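Local coordinates for protein ornithine aminotransferase (Plasmodium falciparum, PDB 3LG0) that catalyses the pyridoxal-phosphate-dependent transfer of the side-chain amino group of ornithine to 2-oxoglutarate, yielding glutamate semialdehyde and glutamate, at residues P178-L182 against I209-Y215; C143-F147 against E200-A206; C93-L97 against C303-K308; Y103-M109 against S272-D278. One frame throughout, in Å; residues are numbered along the deposited sequence.

Contact 1: P178-L182 against I209-Y215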
loop_
_atom_site.group_PDB
_atom_site.type_symbol
_atom_site.label_atom_id
_atom_site.label_comp_id
_atom_site.label_asym_id
_atom_site.label_seq_id
_atom_site.Cartn_x
_atom_site.Cartn_y
_atom_site.Cartn_z
ATOM N N PRO A 178 -11.247 -15.516 22.936
ATOM C CA PRO A 178 -9.860 -15.674 23.380
ATOM C C PRO A 178 -9.101 -16.616 22.458
ATOM O O PRO A 178 -9.692 -17.539 21.901
ATOM C CB PRO A 178 -10.009 -16.314 24.768
ATOM C CG PRO A 178 -11.377 -15.913 25.221
ATOM C CD PRO A 178 -12.217 -15.900 23.975
ATOM N N TYR A 179 -7.802 -16.372 22.308
ATOM C CA TYR A 179 -6.914 -17.240 21.559
ATOM C C TYR A 179 -6.753 -18.585 22.263
ATOM O O TYR A 179 -6.777 -18.656 23.489
ATOM C CB TYR A 179 -5.534 -16.573 21.440
ATOM C CG TYR A 179 -4.617 -17.197 20.402
ATOM C CD1 TYR A 179 -4.904 -17.101 19.042
ATOM C CD2 TYR A 179 -3.462 -17.847 20.778
ATOM C CE1 TYR A 179 -4.072 -17.664 18.094
ATOM C CE2 TYR A 179 -2.625 -18.402 19.841
ATOM C CZ TYR A 179 -2.933 -18.313 18.500
ATOM O OH TYR A 179 -2.090 -18.868 17.557
ATOM N N ASP A 180 -6.577 -19.643 21.478
ATOM C CA ASP A 180 -6.236 -20.962 22.007
ATOM C C ASP A 180 -7.328 -21.531 22.917
ATOM O O ASP A 180 -7.044 -22.332 23.812
ATOM C CB ASP A 180 -4.916 -20.908 22.767
ATOM C CG ASP A 180 -4.226 -22.260 22.836
ATOM O OD1 ASP A 180 -4.801 -23.254 22.349
ATOM O OD2 ASP A 180 -3.096 -22.331 23.365
ATOM N N ASP A 181 -8.569 -21.108 22.678
ATOM C CA ASP A 181 -9.713 -21.554 23.457
ATOM C C ASP A 181 -10.790 -22.168 22.553
ATOM O O ASP A 181 -11.687 -21.465 22.081
ATOM C CB ASP A 181 -10.284 -20.377 24.249
ATOM C CG ASP A 181 -11.438 -20.778 25.155
ATOM O OD1 ASP A 181 -11.904 -21.935 25.053
ATOM O OD2 ASP A 181 -11.880 -19.932 25.970
ATOM N N LEU A 182 -10.697 -23.477 22.319
ATOM C CA LEU A 182 -11.641 -24.177 21.442
ATOM C C LEU A 182 -13.091 -24.090 21.928
ATOM O O LEU A 182 -14.029 -24.104 21.125
ATOM C CB LEU A 182 -11.228 -25.636 21.275
ATOM C CG LEU A 182 -9.954 -25.867 20.466
ATOM C CD1 LEU A 182 -9.507 -27.300 20.573
ATOM C CD2 LEU A 182 -10.179 -25.489 19.016
ATOM N N ILE A 209 2.390 -15.225 20.953
ATOM C CA ILE A 209 1.661 -16.262 21.664
ATOM C C ILE A 209 1.506 -17.515 20.806
ATOM O O ILE A 209 0.795 -17.505 19.804
ATOM C CB ILE A 209 0.272 -15.789 22.090
ATOM C CG1 ILE A 209 0.372 -14.467 22.850
ATOM C CG2 ILE A 209 -0.402 -16.855 22.943
ATOM C CD1 ILE A 209 1.306 -14.529 24.032
ATOM N N VAL A 210 2.176 -18.589 21.215
ATOM C CA VAL A 210 2.114 -19.879 20.538
ATOM C C VAL A 210 0.912 -20.704 21.027
ATOM O O VAL A 210 0.649 -20.780 22.229
ATOM C CB VAL A 210 3.417 -20.677 20.775
ATOM C CG1 VAL A 210 3.411 -21.968 19.979
ATOM C CG2 VAL A 210 4.640 -19.833 20.395
ATOM N N PRO A 211 0.176 -21.331 20.096
ATOM C CA PRO A 211 -1.010 -22.089 20.512
ATOM C C PRO A 211 -0.637 -23.480 21.036
ATOM O O PRO A 211 0.396 -24.019 20.643
ATOM C CB PRO A 211 -1.810 -22.240 19.204
ATOM C CG PRO A 211 -0.893 -21.785 18.092
ATOM C CD PRO A 211 0.471 -21.526 18.671
ATOM N N SER A 212 -1.469 -24.056 21.898
ATOM C CA SER A 212 -1.333 -25.478 22.249
ATOM C C SER A 212 -1.447 -26.342 20.991
ATOM O O SER A 212 -2.206 -26.010 20.084
ATOM C CB SER A 212 -2.405 -25.887 23.256
ATOM O OG SER A 212 -3.699 -25.647 22.730
ATOM N N ASP A 213 -0.690 -27.435 20.931
ATOM C CA ASP A 213 -0.635 -28.274 19.727
ATOM C C ASP A 213 -2.011 -28.756 19.255
ATOM O O ASP A 213 -2.211 -29.028 18.066
ATOM C CB ASP A 213 0.291 -29.474 19.944
ATOM C CG ASP A 213 1.748 -29.074 20.015
ATOM O OD1 ASP A 213 2.139 -28.136 19.289
ATOM O OD2 ASP A 213 2.501 -29.695 20.795
ATOM N N SER A 214 -2.948 -28.854 20.191
ATOM C CA SER A 214 -4.286 -29.330 19.885
ATOM C C SER A 214 -5.150 -28.288 19.167
ATOM O O SER A 214 -6.071 -28.645 18.440
ATOM C CB SER A 214 -4.986 -29.761 21.174
ATOM O OG SER A 214 -5.186 -28.649 22.034
ATOM N N TYR A 215 -4.850 -27.011 19.376
ATOM C CA TYR A 215 -5.733 -25.921 18.967
ATOM C C TYR A 215 -6.140 -25.932 17.493
ATOM O O TYR A 215 -7.329 -25.997 17.172
ATOM C CB TYR A 215 -5.097 -24.580 19.314
ATOM C CG TYR A 215 -5.984 -23.390 19.076
ATOM C CD1 TYR A 215 -7.241 -23.316 19.657
ATOM C CD2 TYR A 215 -5.559 -22.327 18.287
ATOM C CE1 TYR A 215 -8.064 -22.213 19.449
ATOM C CE2 TYR A 215 -6.368 -21.222 18.082
ATOM C CZ TYR A 215 -7.618 -21.170 18.667
ATOM O OH TYR A 215 -8.432 -20.075 18.479
#
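Two bonds from Ser212 grip the carboxylate of Asp180, one on each oxygen. The hydroxyl OG of Ser212 donates to the syn lone pair of Asp180 OD1 at 2.7 Å, while the backbone N of Ser212 reaches Asp180 OD2 at 2.8 Å from above the carboxylate plane. Together they should fix the rotation of the group.

Aromatic contacts come next. Tyr215 has its CG anti to the backbone N (chi1 -174°), which swings the ring beneath the backbone of Asp180: Asp180 CA lies almost over the ring centre, 3.5 Å from the centroid, a CH-pi contact. The same Tyr215 turns an edge to the face of Tyr179 in an edge-to-face pair, centroids 5.5 Å apart and planes at 58°.

Apolar packing closes the two flanks. Tyr179 CD2 rests 3.9 Å from Ile209 CG2, and CE2 of that ring is 4.0 Å from Pro211 CB; the Tyr179 hydroxyl is bonded to the carbonyl of Glu200. At the far end Leu182 CD2 packs on Tyr215 CD1 at 3.7 Å.

Each segment ends in a turn leading into a helix. Pro178 to Asp181 forms a type II turn before helix 182-189, with Asp181 as its N-cap, and Ser212 to Tyr215 a type I turn before helix 215-226, so the contact ties together two strand-to-helix connections at the surface of the alpha/beta domain.

Contact 2: C143-F147 against E200-A206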
loop_
_atom_site.group_PDB
_atom_site.type_symbol
_atom_site.label_atom_id
_atom_site.label_comp_id
_atom_site.label_asym_id
_atom_site.label_seq_id
_atom_site.Cartn_x
_atom_site.Cartn_y
_atom_site.Cartn_z
ATOM N N CYS A 143 -9.652 -13.231 17.051
ATOM C CA CYS A 143 -9.152 -13.410 18.403
ATOM C C CYS A 143 -8.926 -12.104 19.127
ATOM O O CYS A 143 -8.753 -11.054 18.508
ATOM C CB CYS A 143 -7.910 -14.262 18.426
ATOM S SG CYS A 143 -8.324 -15.930 18.034
ATOM N N ASN A 144 -8.901 -12.203 20.451
ATOM C CA ASN A 144 -9.100 -11.062 21.333
ATOM C C ASN A 144 -7.992 -10.010 21.370
ATOM O O ASN A 144 -8.241 -8.826 21.118
ATOM C CB ASN A 144 -9.398 -11.554 22.751
ATOM C CG ASN A 144 -10.616 -10.887 23.346
ATOM O OD1 ASN A 144 -10.845 -9.697 23.139
ATOM N ND2 ASN A 144 -11.416 -11.655 24.076
ATOM N N ASN A 145 -6.774 -10.428 21.692
ATOM C CA ASN A 145 -5.722 -9.458 21.994
ATOM C C ASN A 145 -4.897 -9.081 20.785
ATOM O O ASN A 145 -4.118 -8.130 20.814
ATOM C CB ASN A 145 -4.801 -9.982 23.100
ATOM C CG ASN A 145 -5.415 -9.858 24.479
ATOM O OD1 ASN A 145 -6.253 -8.989 24.720
ATOM N ND2 ASN A 145 -4.996 -10.724 25.397
ATOM N N ASN A 146 -5.074 -9.834 19.713
ATOM C CA ASN A 146 -4.185 -9.713 18.581
ATOM C C ASN A 146 -4.888 -9.255 17.308
ATOM O O ASN A 146 -4.643 -8.151 16.816
ATOM C CB ASN A 146 -3.470 -11.042 18.363
ATOM C CG ASN A 146 -2.550 -11.018 17.177
ATOM O OD1 ASN A 146 -1.362 -10.719 17.315
ATOM N ND2 ASN A 146 -3.091 -11.328 15.992
ATOM N N PHE A 147 -5.758 -10.103 16.771
ATOM C CA PHE A 147 -6.449 -9.765 15.534
ATOM C C PHE A 147 -7.904 -9.413 15.814
ATOM O O PHE A 147 -8.515 -8.646 15.071
ATOM C CB PHE A 147 -6.345 -10.909 14.508
ATOM C CG PHE A 147 -6.311 -10.439 13.071
ATOM C CD1 PHE A 147 -5.154 -9.879 12.532
ATOM C CD2 PHE A 147 -7.433 -10.554 12.259
ATOM C CE1 PHE A 147 -5.124 -9.435 11.214
ATOM C CE2 PHE A 147 -7.409 -10.116 10.937
ATOM C CZ PHE A 147 -6.253 -9.561 10.414
ATOM N N GLU A 200 -4.356 -16.065 13.482
ATOM C CA GLU A 200 -2.919 -16.176 13.257
ATOM C C GLU A 200 -2.372 -17.474 13.853
ATOM O O GLU A 200 -2.706 -17.811 14.980
ATOM C CB GLU A 200 -2.214 -15.015 13.954
ATOM C CG GLU A 200 -1.991 -13.757 13.134
ATOM C CD GLU A 200 -0.839 -12.919 13.698
ATOM O OE1 GLU A 200 0.316 -12.989 13.167
ATOM O OE2 GLU A 200 -1.092 -12.224 14.710
ATOM N N PRO A 201 -1.510 -18.192 13.107
ATOM C CA PRO A 201 -0.917 -19.457 13.571
ATOM C C PRO A 201 -0.101 -19.271 14.853
ATOM O O PRO A 201 -0.065 -20.169 15.709
ATOM C CB PRO A 201 -0.026 -19.884 12.409
ATOM C CG PRO A 201 -0.646 -19.241 11.216
ATOM C CD PRO A 201 -1.173 -17.911 11.701
ATOM N N VAL A 202 0.578 -18.133 14.965
ATOM C CA VAL A 202 1.029 -17.624 16.267
ATOM C C VAL A 202 0.776 -16.120 16.350
ATOM O O VAL A 202 0.980 -15.388 15.377
ATOM C CB VAL A 202 2.487 -18.040 16.656
ATOM C CG1 VAL A 202 3.169 -18.862 15.558
ATOM C CG2 VAL A 202 3.324 -16.835 17.093
ATOM N N GLN A 203 0.262 -15.679 17.492
ATOM C CA GLN A 203 -0.118 -14.288 17.657
ATOM C C GLN A 203 1.112 -13.403 17.751
ATOM O O GLN A 203 1.940 -13.593 18.630
ATOM C CB GLN A 203 -0.995 -14.106 18.889
ATOM C CG GLN A 203 -2.434 -14.556 18.689
ATOM C CD GLN A 203 -3.338 -14.026 19.775
ATOM O OE1 GLN A 203 -2.977 -14.030 20.957
ATOM N NE2 GLN A 203 -4.513 -13.552 19.388
ATOM N N GLY A 204 1.222 -12.440 16.842
ATOM C CA GLY A 204 2.393 -11.586 16.775
ATOM C C GLY A 204 2.273 -10.387 17.692
ATOM O O GLY A 204 3.014 -10.252 18.672
ATOM N N GLU A 205 1.326 -9.518 17.367
ATOM C CA GLU A 205 1.105 -8.290 18.115
ATOM C C GLU A 205 0.818 -8.523 19.604
ATOM O O GLU A 205 1.098 -7.658 20.432
ATOM C CB GLU A 205 -0.010 -7.460 17.464
ATOM C CG GLU A 205 -0.245 -6.090 18.118
ATOM C CD GLU A 205 0.974 -5.164 18.050
ATOM O OE1 GLU A 205 1.011 -4.169 18.814
ATOM O OE2 GLU A 205 1.893 -5.429 17.241
ATOM N N ALA A 206 0.268 -9.684 19.951
ATOM C CA ALA A 206 -0.025 -9.972 21.353
ATOM C C ALA A 206 1.242 -10.327 22.127
ATOM O O ALA A 206 1.212 -10.463 23.348
ATOM C CB ALA A 206 -1.055 -11.087 21.483
#
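Where the loops after strands 139-143 and 194-199 leave the mixed sheet in which these two strands lie side by side, the side chain of Asn146 is laid into the bend 200-206. Its CG is anti to the backbone N (chi1 178°), and this sends the amide between Glu200 on one hand and the backbone of Gly204 to Ala206 on the other. OD1 accepts from Ala206 N at 3.3 Å, in the carbonyl plane and on a lone pair, though the bond is bent (142° at the hydrogen). The backbone N atoms of Glu205 and Gly204 also lie near this oxygen, with Glu205 N 2.9 Å from Asn146 OD1.

Such loops at the carboxyl ends of the parallel strands border the active site in fold type I aminotransferases; the Glu200 side chain lies about 9 Å from that of Lys262, the probable cofactor lysine, and also touches Asp233. Glu200 OE2 takes a nearly straight bond from Gly204 N, 3.2 Å long, which holds the carboxylate to its own loop. The modelled bond from Asn146 ND2 to the same OE2 is implausibly short, and its details are doubtful.

Gln203 runs past Asn146 in the opposite direction, its CG 3.7 Å from Asn146 CB; its amide end is modelled too near that carbon, so its placing is doubtful. The methyl of Ala206 packs on Asn146 CB at 3.9 Å, and Glu205 touches Glu288 of the second subunit.

Contact 3: C93-L97 against C303-K308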
loop_
_atom_site.group_PDB
_atom_site.type_symbol
_atom_site.label_atom_id
_atom_site.label_comp_id
_atom_site.label_asym_id
_atom_site.label_seq_id
_atom_site.Cartn_x
_atom_site.Cartn_y
_atom_site.Cartn_z
ATOM N N CYS A 93 3.409 -14.756 -11.963
ATOM C CA CYS A 93 3.331 -14.768 -10.498
ATOM C C CYS A 93 2.141 -15.587 -9.952
ATOM O O CYS A 93 2.310 -16.425 -9.074
ATOM C CB CYS A 93 3.300 -13.327 -9.948
ATOM S SG CYS A 93 3.327 -13.215 -8.132
ATOM N N GLU A 94 0.940 -15.369 -10.489
ATOM C CA GLU A 94 -0.258 -16.033 -9.947
ATOM C C GLU A 94 -0.190 -17.542 -10.085
ATOM O O GLU A 94 -0.550 -18.283 -9.156
ATOM C CB GLU A 94 -1.534 -15.506 -10.605
ATOM C CG GLU A 94 -1.793 -14.037 -10.357
ATOM C CD GLU A 94 -2.961 -13.499 -11.164
ATOM O OE1 GLU A 94 -3.263 -14.069 -12.235
ATOM O OE2 GLU A 94 -3.575 -12.502 -10.740
ATOM N N ARG A 95 0.266 -17.988 -11.255
ATOM C CA ARG A 95 0.479 -19.409 -11.517
ATOM C C ARG A 95 1.513 -19.962 -10.557
ATOM O O ARG A 95 1.291 -20.988 -9.934
ATOM C CB ARG A 95 0.935 -19.623 -12.960
ATOM C CG ARG A 95 1.133 -21.080 -13.348
ATOM C CD ARG A 95 1.372 -21.211 -14.841
ATOM N NE ARG A 95 2.528 -20.436 -15.284
ATOM C CZ ARG A 95 2.884 -20.278 -16.557
ATOM N NH1 ARG A 95 2.169 -20.835 -17.526
ATOM N NH2 ARG A 95 3.957 -19.562 -16.862
ATOM N N TYR A 96 2.648 -19.277 -10.438
ATOM C CA TYR A 96 3.689 -19.693 -9.497
ATOM C C TYR A 96 3.159 -19.868 -8.066
ATOM O O TYR A 96 3.380 -20.909 -7.446
ATOM C CB TYR A 96 4.876 -18.719 -9.513
ATOM C CG TYR A 96 5.932 -19.104 -8.516
ATOM C CD1 TYR A 96 6.960 -19.976 -8.861
ATOM C CD2 TYR A 96 5.884 -18.631 -7.213
ATOM C CE1 TYR A 96 7.916 -20.360 -7.934
ATOM C CE2 TYR A 96 6.837 -19.000 -6.284
ATOM C CZ TYR A 96 7.850 -19.868 -6.648
ATOM O OH TYR A 96 8.801 -20.237 -5.717
ATOM N N LEU A 97 2.441 -18.873 -7.544
ATOM C CA LEU A 97 2.013 -18.930 -6.140
ATOM C C LEU A 97 0.950 -19.973 -5.871
ATOM O O LEU A 97 0.967 -20.612 -4.825
ATOM C CB LEU A 97 1.482 -17.577 -5.648
ATOM C CG LEU A 97 2.468 -16.453 -5.361
ATOM C CD1 LEU A 97 1.689 -15.186 -5.030
ATOM C CD2 LEU A 97 3.403 -16.823 -4.228
ATOM N N CYS A 303 8.092 -10.777 -6.473
ATOM C CA CYS A 303 7.487 -11.802 -5.634
ATOM C C CYS A 303 7.949 -13.229 -5.988
ATOM O O CYS A 303 8.344 -13.988 -5.111
ATOM C CB CYS A 303 5.951 -11.716 -5.658
ATOM S SG CYS A 303 5.221 -13.074 -4.744
ATOM N N VAL A 304 7.889 -13.600 -7.265
ATOM C CA VAL A 304 8.363 -14.919 -7.675
ATOM C C VAL A 304 9.825 -15.142 -7.274
ATOM O O VAL A 304 10.168 -16.169 -6.708
ATOM C CB VAL A 304 8.201 -15.151 -9.195
ATOM C CG1 VAL A 304 8.810 -16.512 -9.596
ATOM C CG2 VAL A 304 6.724 -15.094 -9.588
ATOM N N GLU A 305 10.684 -14.171 -7.552
ATOM C CA GLU A 305 12.090 -14.331 -7.233
ATOM C C GLU A 305 12.338 -14.411 -5.728
ATOM O O GLU A 305 13.189 -15.173 -5.277
ATOM C CB GLU A 305 12.945 -13.226 -7.853
ATOM C CG GLU A 305 14.432 -13.415 -7.584
ATOM C CD GLU A 305 14.962 -14.725 -8.166
ATOM O OE1 GLU A 305 14.408 -15.179 -9.185
ATOM O OE2 GLU A 305 15.920 -15.302 -7.607
ATOM N N ALA A 306 11.593 -13.636 -4.952
ATOM C CA ALA A 306 11.766 -13.641 -3.506
ATOM C C ALA A 306 11.453 -15.007 -2.908
ATOM O O ALA A 306 12.112 -15.440 -1.970
ATOM C CB ALA A 306 10.905 -12.544 -2.859
ATOM N N LEU A 307 10.442 -15.686 -3.441
ATOM C CA LEU A 307 10.072 -16.998 -2.924
ATOM C C LEU A 307 11.050 -18.060 -3.444
ATOM O O LEU A 307 11.390 -19.009 -2.735
ATOM C CB LEU A 307 8.613 -17.349 -3.271
ATOM C CG LEU A 307 7.503 -16.584 -2.527
ATOM C CD1 LEU A 307 6.223 -17.392 -2.463
ATOM C CD2 LEU A 307 7.950 -16.248 -1.123
ATOM N N LYS A 308 11.506 -17.898 -4.684
ATOM C CA LYS A 308 12.539 -18.775 -5.209
ATOM C C LYS A 308 13.790 -18.734 -4.332
ATOM O O LYS A 308 14.373 -19.768 -4.026
ATOM C CB LYS A 308 12.908 -18.403 -6.649
ATOM C CG LYS A 308 11.989 -18.984 -7.718
ATOM C CD LYS A 308 12.498 -18.593 -9.085
ATOM C CE LYS A 308 11.407 -18.639 -10.158
ATOM N NZ LYS A 308 10.749 -19.973 -10.284
#
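Cys303 opens the contact by lying alongside Cys93. The two SG atoms are 3.9 Å apart, touching but far from a disulfide. Cys303 SG also comes within 4.1 Å of Leu97 CD1, so the sulfur sits against both residues at once.

One step on, Val304 splits its two methyls between two partners. CG2 presses on the backbone of helix 88-101, 3.5 Å from Cys93 CA, where the backbones of the two segments come nearest. CG1, placed anti to the backbone N (chi1 176°), lies over one face of the Tyr96 ring toward its rim, 4.1 Å from the centroid, as a CH-pi contact.

A turn later Leu307 meets Tyr96 and Leu97. Its CB is 3.9 Å from Tyr96 CE2, while CD1 meets Leu97 CD2 at 3.4 Å, closer than carbons usually pack; the two leucine side chains cross at about a right angle. Lys308 ends the sequence. Its chain bends at the last torsion (chi4 -57°), bringing NZ back to 3.7 Å from Tyr96 CE1, at an oblique angle to the ring.

The helix segments run roughly the same way, their axes 10.1 Å apart at closest approach and inclined at 29°, and mostly apolar contacts join these segments, with no hydrogen bond between them. Beyond them, Cys93 and Leu97 continue onto Met108 of strand 105-109, Ala306 rests on helix 65-77, and Arg95 reaches Tyr20 of the second subunit.

Contact 4: Y103-M109 against S272-D278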
loop_
_atom_site.group_PDB
_atom_site.type_symbol
_atom_site.label_atom_id
_atom_site.label_comp_id
_atom_site.label_asym_id
_atom_site.label_seq_id
_atom_site.Cartn_x
_atom_site.Cartn_y
_atom_site.Cartn_z
ATOM N N TYR A 103 -3.466 -23.754 -3.975
ATOM C CA TYR A 103 -4.796 -23.164 -4.005
ATOM C C TYR A 103 -5.145 -22.840 -5.447
ATOM O O TYR A 103 -4.247 -22.609 -6.274
ATOM C CB TYR A 103 -4.859 -21.914 -3.114
ATOM C CG TYR A 103 -4.845 -22.251 -1.647
ATOM C CD1 TYR A 103 -6.028 -22.371 -0.932
ATOM C CD2 TYR A 103 -3.650 -22.465 -0.976
ATOM C CE1 TYR A 103 -6.017 -22.692 0.427
ATOM C CE2 TYR A 103 -3.625 -22.784 0.387
ATOM C CZ TYR A 103 -4.815 -22.901 1.078
ATOM O OH TYR A 103 -4.811 -23.225 2.420
ATOM N N ASP A 104 -6.444 -22.838 -5.751
ATOM C CA ASP A 104 -6.914 -22.541 -7.104
ATOM C C ASP A 104 -6.481 -21.148 -7.540
ATOM O O ASP A 104 -5.990 -20.967 -8.650
ATOM C CB ASP A 104 -8.438 -22.639 -7.198
ATOM C CG ASP A 104 -8.950 -24.050 -7.003
ATOM O OD1 ASP A 104 -8.218 -24.998 -7.298
ATOM O OD2 ASP A 104 -10.093 -24.213 -6.555
ATOM N N LYS A 105 -6.666 -20.166 -6.659
ATOM C CA LYS A 105 -6.512 -18.778 -7.061
ATOM C C LYS A 105 -5.771 -17.896 -6.058
ATOM O O LYS A 105 -5.686 -18.200 -4.872
ATOM C CB LYS A 105 -7.883 -18.191 -7.417
ATOM C CG LYS A 105 -8.346 -18.587 -8.829
ATOM C CD LYS A 105 -9.722 -18.032 -9.167
ATOM C CE LYS A 105 -10.051 -18.240 -10.640
ATOM N NZ LYS A 105 -9.768 -19.653 -11.033
ATOM N N VAL A 106 -5.212 -16.804 -6.564
ATOM C CA VAL A 106 -4.565 -15.819 -5.722
ATOM C C VAL A 106 -4.972 -14.415 -6.166
ATOM O O VAL A 106 -5.280 -14.170 -7.340
ATOM C CB VAL A 106 -3.019 -15.978 -5.737
ATOM C CG1 VAL A 106 -2.448 -15.518 -7.050
ATOM C CG2 VAL A 106 -2.369 -15.198 -4.573
ATOM N N LEU A 107 -4.978 -13.502 -5.200
ATOM C CA LEU A 107 -5.287 -12.096 -5.426
ATOM C C LEU A 107 -4.140 -11.276 -4.852
ATOM O O LEU A 107 -3.875 -11.352 -3.646
ATOM C CB LEU A 107 -6.619 -11.772 -4.741
ATOM C CG LEU A 107 -7.149 -10.363 -4.470
ATOM C CD1 LEU A 107 -6.683 -9.324 -5.467
ATOM C CD2 LEU A 107 -8.679 -10.447 -4.429
ATOM N N MET A 108 -3.443 -10.525 -5.711
ATOM C CA MET A 108 -2.265 -9.746 -5.294
ATOM C C MET A 108 -2.650 -8.334 -4.870
ATOM O O MET A 108 -3.383 -7.654 -5.572
ATOM C CB MET A 108 -1.223 -9.624 -6.427
ATOM C CG MET A 108 -0.736 -10.924 -7.022
ATOM S SD MET A 108 -0.020 -12.055 -5.819
ATOM C CE MET A 108 1.545 -11.247 -5.471
ATOM N N MET A 109 -2.096 -7.882 -3.748
ATOM C CA MET A 109 -2.298 -6.504 -3.313
ATOM C C MET A 109 -0.979 -5.905 -2.818
ATOM O O MET A 109 0.083 -6.494 -2.988
ATOM C CB MET A 109 -3.364 -6.481 -2.222
ATOM C CG MET A 109 -4.026 -7.835 -2.082
ATOM S SD MET A 109 -5.561 -7.775 -1.185
ATOM C CE MET A 109 -6.289 -6.434 -2.141
ATOM N N SER A 272 1.305 -8.148 -0.940
ATOM C CA SER A 272 0.547 -9.053 -0.102
ATOM C C SER A 272 -0.344 -9.877 -1.027
ATOM O O SER A 272 -0.471 -9.565 -2.220
ATOM C CB SER A 272 -0.283 -8.262 0.918
ATOM O OG SER A 272 -1.331 -7.590 0.261
ATOM N N ALA A 273 -0.963 -10.915 -0.486
ATOM C CA ALA A 273 -1.779 -11.821 -1.299
ATOM C C ALA A 273 -2.817 -12.578 -0.474
ATOM O O ALA A 273 -2.609 -12.870 0.704
ATOM C CB ALA A 273 -0.871 -12.842 -2.056
ATOM N N ILE A 274 -3.920 -12.914 -1.130
ATOM C CA ILE A 274 -4.877 -13.831 -0.586
ATOM C C ILE A 274 -4.936 -15.071 -1.489
ATOM O O ILE A 274 -5.040 -14.962 -2.712
ATOM C CB ILE A 274 -6.259 -13.180 -0.467
ATOM C CG1 ILE A 274 -6.247 -12.108 0.616
ATOM C CG2 ILE A 274 -7.306 -14.207 -0.116
ATOM C CD1 ILE A 274 -7.486 -11.207 0.582
ATOM N N LEU A 275 -4.858 -16.253 -0.881
ATOM C CA LEU A 275 -4.989 -17.502 -1.632
ATOM C C LEU A 275 -6.248 -18.206 -1.181
ATOM O O LEU A 275 -6.533 -18.289 0.020
ATOM C CB LEU A 275 -3.814 -18.435 -1.369
ATOM C CG LEU A 275 -2.427 -18.021 -1.811
ATOM C CD1 LEU A 275 -1.414 -18.598 -0.816
ATOM C CD2 LEU A 275 -2.153 -18.518 -3.224
ATOM N N ALA A 276 -6.989 -18.736 -2.140
ATOM C CA ALA A 276 -8.230 -19.429 -1.835
ATOM C C ALA A 276 -8.606 -20.279 -3.044
ATOM O O ALA A 276 -8.093 -20.063 -4.144
ATOM C CB ALA A 276 -9.334 -18.415 -1.507
ATOM N N ASN A 277 -9.488 -21.248 -2.842
ATOM C CA ASN A 277 -9.958 -22.064 -3.958
ATOM C C ASN A 277 -11.124 -21.414 -4.686
ATOM O O ASN A 277 -11.695 -20.449 -4.191
ATOM C CB ASN A 277 -10.335 -23.457 -3.471
ATOM C CG ASN A 277 -9.135 -24.274 -3.106
ATOM O OD1 ASN A 277 -8.089 -24.189 -3.755
ATOM N ND2 ASN A 277 -9.267 -25.077 -2.058
ATOM N N ASP A 278 -11.478 -21.958 -5.848
ATOM C CA ASP A 278 -12.550 -21.384 -6.683
ATOM C C ASP A 278 -13.883 -21.136 -5.967
ATOM O O ASP A 278 -14.502 -20.093 -6.167
ATOM C CB ASP A 278 -12.767 -22.214 -7.944
ATOM C CG ASP A 278 -11.709 -21.961 -8.995
ATOM O OD1 ASP A 278 -11.038 -20.917 -8.922
ATOM O OD2 ASP A 278 -11.550 -22.798 -9.903
#
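A bend at the last torsion of Lys105 (chi4 48°) turns NZ back to OD1 of Asp278 in a 2.8 Å salt bridge; the same NZ bonds the Thr19 carbonyl of the second subunit. Asp104 CG lies beside the backbone N (chi1 -67°), bringing the carboxylate to Asp278. These residues mark one end of an antiparallel pair at the border of a fold type I aminotransferase sheet that also holds 257-260, 229-233 and 194-199: strand 105-109 is outermost within the chain, and 272-276 is the one strand running against the rest.

Backbone bonds join Lys105 with Ala276, Leu107 with Ile274 and Met109 with Ser272, in both directions. Between them sit the non-hydrogen-bonded pairs Val106-Leu275 and Met108-Ala273, on the face covered by helix 88-101. Val106 and Leu275 lie side by side, CG2 of the valine 3.6 Å from CD2 of the leucine, and Met108 SD touches Ala273 CB at 3.9 Å. On the other face, Met109 and Ile274 pack under helix 112-129.

Before the strand, Tyr103 sets its ring across Leu275, Tyr103 CG lying 4.0 Å from Leu275 CB. The Tyr103 hydroxyl bonds the Pro255 carbonyl. Beyond the strand ends Asn277 OD1 receives Asp104 N at 2.9 Å. Asp104 OD2 offers its anti lone pair to Asp278 N, the first amide of helix 278-281, at 2.7 Å and almost straight (174°).

How the contacts relate
The contacts fall into two pairs around the mixed sheet that runs from strand 105-109 to strand 174-177. Contacts 1 and 2 have centres 10 Å apart and share the connection between strand 194-199 and helix 215-226; they touch through the backbone of 200-203, and their segments alternate along the chain. Contacts 3 and 4 have centres 12 Å apart: helix 88-101 leads into strand 105-109 and packs on it, and both meet the second subunit. Contact 4 is nested within the loop closed by contact 3, and contacts 1 and 2 lie within both loops. Side chains of contacts 2, 3 and 4 (Glu200, Leu307, Ser272) lie about 8 to 10 Å from that of Lys262, the probable cofactor lysine; contact 1 lies farther out.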